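Side-chain contacts in acyl-CoA dehydrogenase (Thermus thermophilus, PDB 2Z1Q), which binds FAD and probably oxidises saturated acyl-CoA thioesters to their 2,3-dehydroacyl-CoA products: residues L119-F124 with A188-V193; K130-P135 with L206-T211; P507-I512 with R561-A566; E565-L568 with Y573-P576. All coordinates share one frame; numbering follows the deposited sequence.

Interaction 1. Residues L119-F124 with A188-V193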
loop_
_atom_site.group_PDB
_atom_site.type_symbol
_atom_site.label_atom_id
_atom_site.label_comp_id
_atom_site.label_asym_id
_atom_site.label_seq_id
_atom_site.Cartn_x
_atom_site.Cartn_y
_atom_site.Cartn_z
ATOM N N LEU B 119 -23.397 -3.705 21.657
ATOM C CA LEU B 119 -22.638 -4.088 22.854
ATOM C C LEU B 119 -22.705 -3.147 24.052
ATOM O O LEU B 119 -22.735 -3.596 25.192
ATOM C CB LEU B 119 -21.169 -4.343 22.502
ATOM C CG LEU B 119 -20.790 -5.807 22.243
ATOM C CD1 LEU B 119 -21.826 -6.461 21.371
ATOM C CD2 LEU B 119 -19.423 -5.885 21.584
ATOM N N PRO B 120 -22.703 -1.827 23.816
ATOM C CA PRO B 120 -22.770 -0.931 24.969
ATOM C C PRO B 120 -24.022 -1.234 25.802
ATOM O O PRO B 120 -23.942 -1.350 27.028
ATOM C CB PRO B 120 -22.782 0.451 24.327
ATOM C CG PRO B 120 -21.925 0.235 23.104
ATOM C CD PRO B 120 -22.468 -1.068 22.575
ATOM N N LEU B 121 -25.165 -1.385 25.133
ATOM C CA LEU B 121 -26.408 -1.697 25.824
ATOM C C LEU B 121 -26.325 -3.074 26.487
ATOM O O LEU B 121 -26.776 -3.253 27.617
ATOM C CB LEU B 121 -27.590 -1.652 24.848
ATOM C CG LEU B 121 -28.368 -0.332 24.776
ATOM C CD1 LEU B 121 -29.193 -0.276 23.503
ATOM C CD2 LEU B 121 -29.265 -0.207 25.997
ATOM N N VAL B 122 -25.739 -4.041 25.788
ATOM C CA VAL B 122 -25.605 -5.389 26.340
ATOM C C VAL B 122 -24.665 -5.445 27.541
ATOM O O VAL B 122 -24.882 -6.214 28.473
ATOM C CB VAL B 122 -25.086 -6.377 25.281
ATOM C CG1 VAL B 122 -24.814 -7.734 25.919
ATOM C CG2 VAL B 122 -26.100 -6.518 24.157
ATOM N N TYR B 123 -23.618 -4.631 27.531
ATOM C CA TYR B 123 -22.651 -4.625 28.619
ATOM C C TYR B 123 -23.046 -3.768 29.824
ATOM O O TYR B 123 -22.836 -4.174 30.968
ATOM C CB TYR B 123 -21.282 -4.157 28.109
ATOM C CG TYR B 123 -20.564 -5.127 27.195
ATOM C CD1 TYR B 123 -19.384 -4.749 26.545
ATOM C CD2 TYR B 123 -21.018 -6.433 27.025
ATOM C CE1 TYR B 123 -18.672 -5.654 25.757
ATOM C CE2 TYR B 123 -20.315 -7.345 26.239
ATOM C CZ TYR B 123 -19.143 -6.951 25.613
ATOM O OH TYR B 123 -18.440 -7.871 24.872
ATOM N N PHE B 124 -23.616 -2.591 29.579
ATOM C CA PHE B 124 -23.977 -1.720 30.695
ATOM C C PHE B 124 -25.443 -1.316 30.718
ATOM O O PHE B 124 -25.879 -0.594 31.610
ATOM C CB PHE B 124 -23.081 -0.466 30.685
ATOM C CG PHE B 124 -21.609 -0.777 30.758
ATOM C CD1 PHE B 124 -20.928 -1.270 29.639
ATOM C CD2 PHE B 124 -20.906 -0.634 31.955
ATOM C CE1 PHE B 124 -19.575 -1.617 29.718
ATOM C CE2 PHE B 124 -19.542 -0.981 32.038
ATOM C CZ PHE B 124 -18.886 -1.473 30.914
ATOM N N ALA B 188 -29.450 5.538 11.298
ATOM C CA ALA B 188 -29.493 4.950 12.636
ATOM C C ALA B 188 -30.634 5.540 13.461
ATOM O O ALA B 188 -30.867 6.752 13.433
ATOM C CB ALA B 188 -28.169 5.187 13.353
ATOM N N HIS B 189 -31.320 4.671 14.207
ATOM C CA HIS B 189 -32.437 5.056 15.072
ATOM C C HIS B 189 -31.949 5.319 16.488
ATOM O O HIS B 189 -32.469 6.194 17.184
ATOM C CB HIS B 189 -33.480 3.939 15.116
ATOM C CG HIS B 189 -33.954 3.510 13.765
ATOM N ND1 HIS B 189 -34.940 4.186 13.080
ATOM C CD2 HIS B 189 -33.520 2.528 12.936
ATOM C CE1 HIS B 189 -35.091 3.641 11.888
ATOM N NE2 HIS B 189 -34.242 2.635 11.773
ATOM N N LEU B 190 -30.961 4.544 16.926
ATOM C CA LEU B 190 -30.427 4.703 18.272
ATOM C C LEU B 190 -28.971 5.160 18.234
ATOM O O LEU B 190 -28.175 4.672 17.436
ATOM C CB LEU B 190 -30.544 3.389 19.046
ATOM C CG LEU B 190 -30.072 3.407 20.504
ATOM C CD1 LEU B 190 -30.921 4.377 21.311
ATOM C CD2 LEU B 190 -30.176 2.008 21.087
ATOM N N PHE B 191 -28.620 6.092 19.115
ATOM C CA PHE B 191 -27.260 6.624 19.171
ATOM C C PHE B 191 -26.648 6.558 20.572
ATOM O O PHE B 191 -27.222 7.083 21.529
ATOM C CB PHE B 191 -27.242 8.098 18.712
ATOM C CG PHE B 191 -27.383 8.289 17.228
ATOM C CD1 PHE B 191 -26.251 8.383 16.424
ATOM C CD2 PHE B 191 -28.640 8.402 16.634
ATOM C CE1 PHE B 191 -26.366 8.587 15.050
ATOM C CE2 PHE B 191 -28.761 8.612 15.252
ATOM C CZ PHE B 191 -27.623 8.703 14.465
ATOM N N THR B 192 -25.482 5.931 20.698
ATOM C CA THR B 192 -24.798 5.890 21.996
ATOM C C THR B 192 -23.765 7.028 21.923
ATOM O O THR B 192 -22.778 6.934 21.191
ATOM C CB THR B 192 -24.105 4.510 22.245
ATOM O OG1 THR B 192 -25.103 3.495 22.379
ATOM C CG2 THR B 192 -23.278 4.544 23.521
ATOM N N VAL B 193 -24.005 8.112 22.658
ATOM C CA VAL B 193 -23.107 9.264 22.620
ATOM C C VAL B 193 -22.308 9.471 23.891
ATOM O O VAL B 193 -22.845 9.351 24.993
ATOM C CB VAL B 193 -23.903 10.544 22.352
ATOM C CG1 VAL B 193 -22.958 11.737 22.135
ATOM C CG2 VAL B 193 -24.811 10.321 21.169
HETATM O O HOH W 1 -25.624 0.415 23.016
#
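Helix 119-124 packs beside strand 190-197, and the two segments come nearest at Pro-120 and Thr-192, whose CA atoms stand 7.7 Å apart. With that spacing the contact is left to side chains and one water. Leu-121 and Leu-190 reach for each other tip to tip, methyl CD1 of Leu-121 lying 3.5 Å from methyl CD2 of Leu-190, tighter than usual for two carbons. Leu-190 gets there by holding CG anti to its backbone N (chi1 -178°), which sends the branch off the strand toward the helix. Two residues further along the strand, the CG2 methyl of Thr-192 meets CB of Pro-120 at 4.2 Å, a looser touch; the same proline also packs on Tyr-146, an FAD-binding residue. Between the two pairs sits a water. It donates to Thr-192 OG1 at 3.2 Å and accepts a weak hydrogen bond from Leu-121 N at 2.8 Å. That N-H lies in the first turn of the helix. The contact thus joins the helical N-terminal part to the middle-domain sheet through mixed chemistry: methyl groups meet by van der Waals contact, while one water links a helix N-H to a strand hydroxyl.

Interaction 2. Residues K130-P135 with L206-T211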
loop_
_atom_site.group_PDB
_atom_site.type_symbol
_atom_site.label_atom_id
_atom_site.label_comp_id
_atom_site.label_asym_id
_atom_site.label_seq_id
_atom_site.Cartn_x
_atom_site.Cartn_y
_atom_site.Cartn_z
ATOM N N LYS B 130 -32.786 -2.256 28.447
ATOM C CA LYS B 130 -32.371 -3.324 27.539
ATOM C C LYS B 130 -33.582 -3.982 26.883
ATOM O O LYS B 130 -33.484 -4.504 25.771
ATOM C CB LYS B 130 -31.549 -4.387 28.271
ATOM C CG LYS B 130 -30.146 -3.938 28.633
ATOM C CD LYS B 130 -29.275 -5.108 29.053
ATOM C CE LYS B 130 -29.748 -5.704 30.358
ATOM N NZ LYS B 130 -28.934 -6.887 30.748
ATOM N N ARG B 131 -34.722 -3.940 27.572
ATOM C CA ARG B 131 -35.940 -4.551 27.047
ATOM C C ARG B 131 -36.603 -3.666 26.009
ATOM O O ARG B 131 -37.295 -4.153 25.114
ATOM C CB ARG B 131 -36.939 -4.841 28.173
ATOM C CG ARG B 131 -38.191 -5.620 27.720
ATOM C CD ARG B 131 -37.851 -7.031 27.218
ATOM N NE ARG B 131 -38.314 -7.293 25.852
ATOM C CZ ARG B 131 -38.045 -8.410 25.175
ATOM N NH1 ARG B 131 -38.498 -8.577 23.936
ATOM N NH2 ARG B 131 -37.316 -9.366 25.741
ATOM N N LYS B 132 -36.377 -2.364 26.112
ATOM C CA LYS B 132 -37.005 -1.457 25.173
ATOM C C LYS B 132 -36.085 -0.987 24.061
ATOM O O LYS B 132 -36.426 -0.064 23.326
ATOM C CB LYS B 132 -37.565 -0.250 25.918
ATOM C CG LYS B 132 -36.514 0.735 26.379
ATOM C CD LYS B 132 -36.622 2.050 25.614
ATOM C CE LYS B 132 -37.963 2.738 25.842
ATOM N NZ LYS B 132 -38.008 4.098 25.218
ATOM N N TYR B 133 -34.921 -1.615 23.934
ATOM C CA TYR B 133 -33.974 -1.232 22.893
ATOM C C TYR B 133 -33.352 -2.427 22.195
ATOM O O TYR B 133 -33.408 -2.533 20.969
ATOM C CB TYR B 133 -32.864 -0.347 23.481
ATOM C CG TYR B 133 -33.269 1.091 23.733
ATOM C CD1 TYR B 133 -32.929 1.734 24.921
ATOM C CD2 TYR B 133 -34.000 1.808 22.785
ATOM C CE1 TYR B 133 -33.312 3.045 25.167
ATOM C CE2 TYR B 133 -34.387 3.128 23.020
ATOM C CZ TYR B 133 -34.042 3.736 24.214
ATOM O OH TYR B 133 -34.454 5.022 24.476
ATOM N N LEU B 134 -32.773 -3.332 22.978
ATOM C CA LEU B 134 -32.116 -4.521 22.443
ATOM C C LEU B 134 -32.974 -5.351 21.492
ATOM O O LEU B 134 -32.494 -5.824 20.459
ATOM C CB LEU B 134 -31.619 -5.393 23.597
ATOM C CG LEU B 134 -30.180 -5.909 23.518
ATOM C CD1 LEU B 134 -29.222 -4.767 23.192
ATOM C CD2 LEU B 134 -29.815 -6.556 24.849
ATOM N N PRO B 135 -34.258 -5.544 21.820
ATOM C CA PRO B 135 -35.091 -6.341 20.910
ATOM C C PRO B 135 -35.132 -5.763 19.491
ATOM O O PRO B 135 -35.013 -6.496 18.512
ATOM C CB PRO B 135 -36.456 -6.345 21.611
ATOM C CG PRO B 135 -36.065 -6.294 23.079
ATOM C CD PRO B 135 -34.969 -5.245 23.075
ATOM N N LEU B 206 -27.855 7.333 25.845
ATOM C CA LEU B 206 -28.677 6.743 24.786
ATOM C C LEU B 206 -29.513 7.889 24.212
ATOM O O LEU B 206 -30.265 8.526 24.943
ATOM C CB LEU B 206 -29.591 5.661 25.359
ATOM C CG LEU B 206 -28.895 4.489 26.060
ATOM C CD1 LEU B 206 -29.897 3.734 26.932
ATOM C CD2 LEU B 206 -28.260 3.567 25.024
ATOM N N VAL B 207 -29.363 8.158 22.914
ATOM C CA VAL B 207 -30.092 9.242 22.261
ATOM C C VAL B 207 -30.843 8.712 21.056
ATOM O O VAL B 207 -30.259 8.090 20.168
ATOM C CB VAL B 207 -29.125 10.368 21.786
ATOM C CG1 VAL B 207 -29.918 11.571 21.251
ATOM C CG2 VAL B 207 -28.233 10.781 22.928
ATOM N N GLU B 208 -32.143 8.958 21.029
ATOM C CA GLU B 208 -32.954 8.496 19.918
ATOM C C GLU B 208 -32.837 9.495 18.779
ATOM O O GLU B 208 -32.742 10.703 19.009
ATOM C CB GLU B 208 -34.399 8.333 20.374
ATOM C CG GLU B 208 -34.472 7.522 21.662
ATOM C CD GLU B 208 -35.883 7.122 22.041
ATOM O OE1 GLU B 208 -36.685 8.015 22.378
ATOM O OE2 GLU B 208 -36.192 5.913 22.006
ATOM N N ARG B 209 -32.832 8.979 17.554
ATOM C CA ARG B 209 -32.704 9.827 16.385
ATOM C C ARG B 209 -33.677 11.003 16.379
ATOM O O ARG B 209 -33.276 12.131 16.105
ATOM C CB ARG B 209 -32.898 9.010 15.111
ATOM C CG ARG B 209 -32.519 9.780 13.862
ATOM C CD ARG B 209 -32.984 9.081 12.610
ATOM N NE ARG B 209 -32.474 9.749 11.418
ATOM C CZ ARG B 209 -31.213 9.677 11.000
ATOM N NH1 ARG B 209 -30.324 8.960 11.673
ATOM N NH2 ARG B 209 -30.842 10.344 9.912
ATOM N N ASP B 210 -34.945 10.741 16.682
ATOM C CA ASP B 210 -35.965 11.795 16.675
ATOM C C ASP B 210 -35.906 12.795 17.834
ATOM O O ASP B 210 -36.918 13.407 18.181
ATOM C CB ASP B 210 -37.367 11.162 16.614
ATOM C CG ASP B 210 -37.617 10.411 15.306
ATOM O OD1 ASP B 210 -38.663 9.726 15.200
ATOM O OD2 ASP B 210 -36.777 10.508 14.383
ATOM N N THR B 211 -34.733 12.980 18.427
ATOM C CA THR B 211 -34.583 13.920 19.534
ATOM C C THR B 211 -34.247 15.329 19.012
ATOM O O THR B 211 -33.277 15.512 18.268
ATOM C CB THR B 211 -33.480 13.462 20.522
ATOM O OG1 THR B 211 -33.866 12.229 21.147
ATOM C CG2 THR B 211 -33.257 14.514 21.614
#
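A mixed polar and apolar contact, partly buried, joins the N-terminal helical domain of the acyl-CoA dehydrogenase fold to the middle-domain beta sheet, at the end of strand 201-208. On the helical side, Tyr-133 occupies the N-cap position of helix 134-139; on the other, Leu-206 and Glu-208 project from the strand, just where the chain enters a type I turn from Glu-208 to Thr-211. The backbones stay well apart, with 9.8 Å between the CA atoms of Tyr-133 and Leu-206, and the tyrosine ring spans the gap. Its two sides of approach differ in character. Methyl CD1 of Leu-206 meets ring atom CE1 of Tyr-133 at 3.9 Å, arriving obliquely, and Leu-121, Leu-190 and Trp-142 also pack on the tyrosine. Glu-208 instead comes to the ring's edge: its OE2 lies in the ring plane, while the carboxylate itself is turned 79° against the ring. With CG beside its backbone N (chi1 -50°) and the chain extended beyond, Glu-208 spans the distance to the phenol and takes a weak hydrogen bond from it. Lys-132 adds a second layer. Its chain, bent at chi2 and chi3, folds over the tyrosine so that CD sits 3.3 Å above the centre of one ring face. The lysine ammonium then stands near the same carboxylate without forming a salt bridge, and would probably still favour its negative charge: NZ of Lys-132 is 4.1 Å from Glu-208 OE2, against 3.1 Å from Tyr-133 OH to that oxygen.

Interaction 3. Residues P507-I512 with R561-A566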
loop_
_atom_site.group_PDB
_atom_site.type_symbol
_atom_site.label_atom_id
_atom_site.label_comp_id
_atom_site.label_asym_id
_atom_site.label_seq_id
_atom_site.Cartn_x
_atom_site.Cartn_y
_atom_site.Cartn_z
ATOM N N PRO B 507 1.644 -27.194 6.038
ATOM C CA PRO B 507 3.047 -27.067 6.447
ATOM C C PRO B 507 3.844 -26.105 5.566
ATOM O O PRO B 507 4.660 -25.319 6.055
ATOM C CB PRO B 507 3.574 -28.501 6.340
ATOM C CG PRO B 507 2.371 -29.319 6.657
ATOM C CD PRO B 507 1.268 -28.616 5.898
ATOM N N VAL B 508 3.610 -26.179 4.262
ATOM C CA VAL B 508 4.298 -25.325 3.308
ATOM C C VAL B 508 3.998 -23.846 3.576
ATOM O O VAL B 508 4.900 -23.008 3.551
ATOM C CB VAL B 508 3.869 -25.677 1.866
ATOM C CG1 VAL B 508 4.563 -24.767 0.860
ATOM C CG2 VAL B 508 4.188 -27.146 1.574
ATOM N N LEU B 509 2.733 -23.533 3.846
ATOM C CA LEU B 509 2.339 -22.152 4.097
ATOM C C LEU B 509 2.915 -21.669 5.404
ATOM O O LEU B 509 3.340 -20.516 5.524
ATOM C CB LEU B 509 0.817 -22.022 4.126
ATOM C CG LEU B 509 0.122 -22.360 2.805
ATOM C CD1 LEU B 509 -1.371 -22.169 2.989
ATOM C CD2 LEU B 509 0.645 -21.479 1.667
ATOM N N ALA B 510 2.940 -22.567 6.379
ATOM C CA ALA B 510 3.467 -22.237 7.686
ATOM C C ALA B 510 4.971 -21.967 7.606
ATOM O O ALA B 510 5.476 -21.062 8.262
ATOM C CB ALA B 510 3.186 -23.369 8.650
ATOM N N ARG B 511 5.671 -22.751 6.788
ATOM C CA ARG B 511 7.126 -22.622 6.641
ATOM C C ARG B 511 7.506 -21.313 5.946
ATOM O O ARG B 511 8.466 -20.649 6.328
ATOM C CB ARG B 511 7.675 -23.844 5.873
ATOM C CG ARG B 511 9.197 -23.979 5.819
ATOM C CD ARG B 511 9.603 -25.358 5.287
ATOM N NE ARG B 511 9.053 -26.415 6.132
ATOM C CZ ARG B 511 8.193 -27.342 5.720
ATOM N NH1 ARG B 511 7.746 -28.252 6.576
ATOM N NH2 ARG B 511 7.786 -27.365 4.455
ATOM N N ILE B 512 6.737 -20.950 4.928
ATOM C CA ILE B 512 6.956 -19.721 4.183
ATOM C C ILE B 512 6.838 -18.507 5.102
ATOM O O ILE B 512 7.630 -17.567 5.017
ATOM C CB ILE B 512 5.914 -19.627 3.052
ATOM C CG1 ILE B 512 6.303 -20.590 1.930
ATOM C CG2 ILE B 512 5.768 -18.190 2.566
ATOM C CD1 ILE B 512 5.259 -20.693 0.860
ATOM N N ARG B 561 6.120 -21.294 -5.116
ATOM C CA ARG B 561 5.603 -21.841 -6.368
ATOM C C ARG B 561 4.628 -22.982 -6.108
ATOM O O ARG B 561 3.633 -23.132 -6.816
ATOM C CB ARG B 561 6.728 -22.327 -7.271
ATOM C CG ARG B 561 7.497 -21.206 -7.943
ATOM C CD ARG B 561 8.285 -21.740 -9.117
ATOM N NE ARG B 561 8.970 -20.679 -9.844
ATOM C CZ ARG B 561 9.509 -20.838 -11.047
ATOM N NH1 ARG B 561 9.437 -22.017 -11.648
ATOM N NH2 ARG B 561 10.120 -19.826 -11.647
ATOM N N GLN B 562 4.920 -23.775 -5.081
ATOM C CA GLN B 562 4.072 -24.904 -4.705
ATOM C C GLN B 562 2.693 -24.401 -4.239
ATOM O O GLN B 562 1.662 -24.976 -4.592
ATOM C CB GLN B 562 4.760 -25.722 -3.600
ATOM C CG GLN B 562 3.968 -26.929 -3.122
ATOM C CD GLN B 562 4.723 -27.783 -2.095
ATOM O OE1 GLN B 562 4.155 -28.704 -1.513
ATOM N NE2 GLN B 562 6.001 -27.479 -1.877
ATOM N N ALA B 563 2.698 -23.326 -3.452
ATOM C CA ALA B 563 1.467 -22.714 -2.943
ATOM C C ALA B 563 0.682 -22.097 -4.109
ATOM O O ALA B 563 -0.537 -22.251 -4.204
ATOM C CB ALA B 563 1.816 -21.639 -1.908
ATOM N N ALA B 564 1.407 -21.406 -4.985
ATOM C CA ALA B 564 0.826 -20.777 -6.171
ATOM C C ALA B 564 0.040 -21.816 -6.957
ATOM O O ALA B 564 -1.156 -21.650 -7.195
ATOM C CB ALA B 564 1.940 -20.186 -7.052
ATOM N N GLU B 565 0.719 -22.890 -7.353
ATOM C CA GLU B 565 0.074 -23.963 -8.103
ATOM C C GLU B 565 -1.237 -24.361 -7.429
ATOM O O GLU B 565 -2.267 -24.514 -8.096
ATOM C CB GLU B 565 1.003 -25.177 -8.212
ATOM C CG GLU B 565 2.246 -24.959 -9.094
ATOM C CD GLU B 565 1.889 -24.563 -10.525
ATOM O OE1 GLU B 565 0.721 -24.767 -10.926
ATOM O OE2 GLU B 565 2.777 -24.060 -11.250
ATOM N N ALA B 566 -1.204 -24.504 -6.107
ATOM C CA ALA B 566 -2.399 -24.873 -5.354
ATOM C C ALA B 566 -3.460 -23.770 -5.436
ATOM O O ALA B 566 -4.660 -24.050 -5.485
ATOM C CB ALA B 566 -2.040 -25.135 -3.899
#
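Two helices of the C-terminal region, 505-528 and 556-570, pack here through an alanine, two branched aliphatic residues and the long side chain of a glutamine, with no hydrogen bond between the two segments. They approach most closely at Leu-509 and Ala-563, where the CA atoms are 7.1 Å apart. Ala-563 points its CB toward the partner helix, and Leu-509 answers with one branch: its CD2 methyl lies 3.8 Å from CB of Ala-563. The CA-CB bond of Leu-509 does not itself aim at helix 556-570; the branch is carried there by a torsion that sets CG beside the backbone N (chi1 -63°) and by an extended chi2. The other branch, CD1, packs on Ile-575 in the chain's C-terminal tail.

In the acyl-CoA dehydrogenase fold the C-terminal domain is helical, and this pairing joins its helix 505-528 to the last helix of the chain. Towards the more exposed margin, Gln-562 meets Val-508 at a slant. Its chain is fully extended (chi1 180°, chi2 176°), which carries the terminal amide across to the valine. There OE1 of Gln-562 comes to 3.5 Å from Val-508 CG2, and NE2 of Gln-562 lies 4.1 Å from CG1 of the same valine. The amide thus rests against both methyls, by van der Waals contact. Leu-559, from the preceding turn of helix 556-570, also packs on Val-508 and Ile-512. On another side of that helix Arg-561 turns away from this interface and forms a salt bridge with Glu-477 of the second subunit.

Interaction 4. Residues E565-L568 with Y573-P576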
loop_
_atom_site.group_PDB
_atom_site.type_symbol
_atom_site.label_atom_id
_atom_site.label_comp_id
_atom_site.label_asym_id
_atom_site.label_seq_id
_atom_site.Cartn_x
_atom_site.Cartn_y
_atom_site.Cartn_z
ATOM N N GLU B 565 0.719 -22.890 -7.353
ATOM C CA GLU B 565 0.074 -23.963 -8.103
ATOM C C GLU B 565 -1.237 -24.361 -7.429
ATOM O O GLU B 565 -2.267 -24.514 -8.096
ATOM C CB GLU B 565 1.003 -25.177 -8.212
ATOM C CG GLU B 565 2.246 -24.959 -9.094
ATOM C CD GLU B 565 1.889 -24.563 -10.525
ATOM O OE1 GLU B 565 0.721 -24.767 -10.926
ATOM O OE2 GLU B 565 2.777 -24.060 -11.250
ATOM N N ALA B 566 -1.204 -24.504 -6.107
ATOM C CA ALA B 566 -2.399 -24.873 -5.354
ATOM C C ALA B 566 -3.460 -23.770 -5.436
ATOM O O ALA B 566 -4.660 -24.050 -5.485
ATOM C CB ALA B 566 -2.040 -25.135 -3.899
ATOM N N VAL B 567 -3.005 -22.516 -5.439
ATOM C CA VAL B 567 -3.907 -21.373 -5.516
ATOM C C VAL B 567 -4.605 -21.388 -6.869
ATOM O O VAL B 567 -5.831 -21.307 -6.944
ATOM C CB VAL B 567 -3.134 -20.030 -5.321
ATOM C CG1 VAL B 567 -4.026 -18.838 -5.681
ATOM C CG2 VAL B 567 -2.686 -19.901 -3.872
ATOM N N LEU B 568 -3.823 -21.504 -7.938
ATOM C CA LEU B 568 -4.386 -21.530 -9.280
ATOM C C LEU B 568 -5.278 -22.745 -9.455
ATOM O O LEU B 568 -6.256 -22.701 -10.199
ATOM C CB LEU B 568 -3.273 -21.537 -10.328
ATOM C CG LEU B 568 -2.421 -20.263 -10.410
ATOM C CD1 LEU B 568 -1.248 -20.456 -11.352
ATOM C CD2 LEU B 568 -3.289 -19.111 -10.882
ATOM N N TYR B 573 -8.043 -19.251 -2.237
ATOM C CA TYR B 573 -7.470 -19.810 -1.021
ATOM C C TYR B 573 -7.495 -21.346 -1.147
ATOM O O TYR B 573 -8.557 -21.958 -1.145
ATOM C CB TYR B 573 -8.288 -19.342 0.191
ATOM C CG TYR B 573 -7.652 -19.642 1.533
ATOM C CD1 TYR B 573 -8.360 -20.317 2.525
ATOM C CD2 TYR B 573 -6.345 -19.236 1.810
ATOM C CE1 TYR B 573 -7.777 -20.585 3.773
ATOM C CE2 TYR B 573 -5.759 -19.492 3.050
ATOM C CZ TYR B 573 -6.477 -20.163 4.026
ATOM O OH TYR B 573 -5.890 -20.367 5.252
ATOM N N PRO B 574 -6.310 -21.981 -1.249
ATOM C CA PRO B 574 -6.207 -23.440 -1.385
ATOM C C PRO B 574 -6.774 -24.302 -0.254
ATOM O O PRO B 574 -7.260 -25.407 -0.501
ATOM C CB PRO B 574 -4.710 -23.659 -1.602
ATOM C CG PRO B 574 -4.094 -22.565 -0.799
ATOM C CD PRO B 574 -4.969 -21.373 -1.139
ATOM N N ILE B 575 -6.718 -23.813 0.979
ATOM C CA ILE B 575 -7.240 -24.576 2.106
ATOM C C ILE B 575 -8.743 -24.788 1.974
ATOM O O ILE B 575 -9.510 -23.827 1.931
ATOM C CB ILE B 575 -6.965 -23.882 3.448
ATOM C CG1 ILE B 575 -5.464 -23.868 3.732
ATOM C CG2 ILE B 575 -7.694 -24.602 4.565
ATOM C CD1 ILE B 575 -4.672 -23.010 2.789
ATOM N N PRO B 576 -9.183 -26.055 1.928
ATOM C CA PRO B 576 -10.587 -26.456 1.799
ATOM C C PRO B 576 -11.551 -25.774 2.768
ATOM O O PRO B 576 -11.198 -25.505 3.918
ATOM C CB PRO B 576 -10.532 -27.961 2.025
ATOM C CG PRO B 576 -9.202 -28.329 1.477
ATOM C CD PRO B 576 -8.322 -27.245 2.049
#
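Pro-574 meets the last turns of helix 556-570 with two different parts of its ring, CB against Ala-566 and CD against Val-567. The tail folds back closely, leaving 5.2 Å between the CA atoms of Val-567 and Pro-574. CB of Pro-574 lies 3.8 Å from CB of Ala-566 and 3.9 Å from the Ala-566 carbonyl O, so it touches both side chain and backbone of that residue. Val-567 packs on the ring through a single methyl. Its chi1 of 169° places CG1 anti to the backbone N and CG2 beside that N, and it is CG2 that reaches Pro-574 CD, at 3.9 Å. Val-567 also packs on Leu-279, Ala-283 and Ala-310, residues of helices 252-288 and 300-331. Tyr-573 points away from the helix; Ile-575 CD1 lies 3.5 Å above one face of the Tyr-573 ring, toward the rim, and the Tyr-573 hydroxyl is hydrogen-bonded to Glu-317. No hydrogen bond joins the helix to the tail here: a rigid ring meeting two aliphatic side chains implies that the fold-back is held across this contact by van der Waals and hydrophobic interaction.

The four contacts form two pairs on opposite sides of the chain's centre. Interactions 1 and 2 touch, with centres 8 Å apart, and their segments alternate along the sequence: consecutive helical pieces of the N-terminal domain meet neighbouring antiparallel strands, 190-197 and 201-208, of the middle-domain sheet. Interaction 1 lies beside the FAD-binding residue Tyr-146, interaction 2 further from it. Both close before interactions 3 and 4 begin. These two, centres 9 Å apart, share helix 556-570, which packs on helix 505-528 and then receives the returning C-terminal tail. Centres of interactions 1 and 3 are about 44 Å apart, so the pairs belong to separate regions: the junction of the N-terminal and middle domains, and the helical C-terminal part.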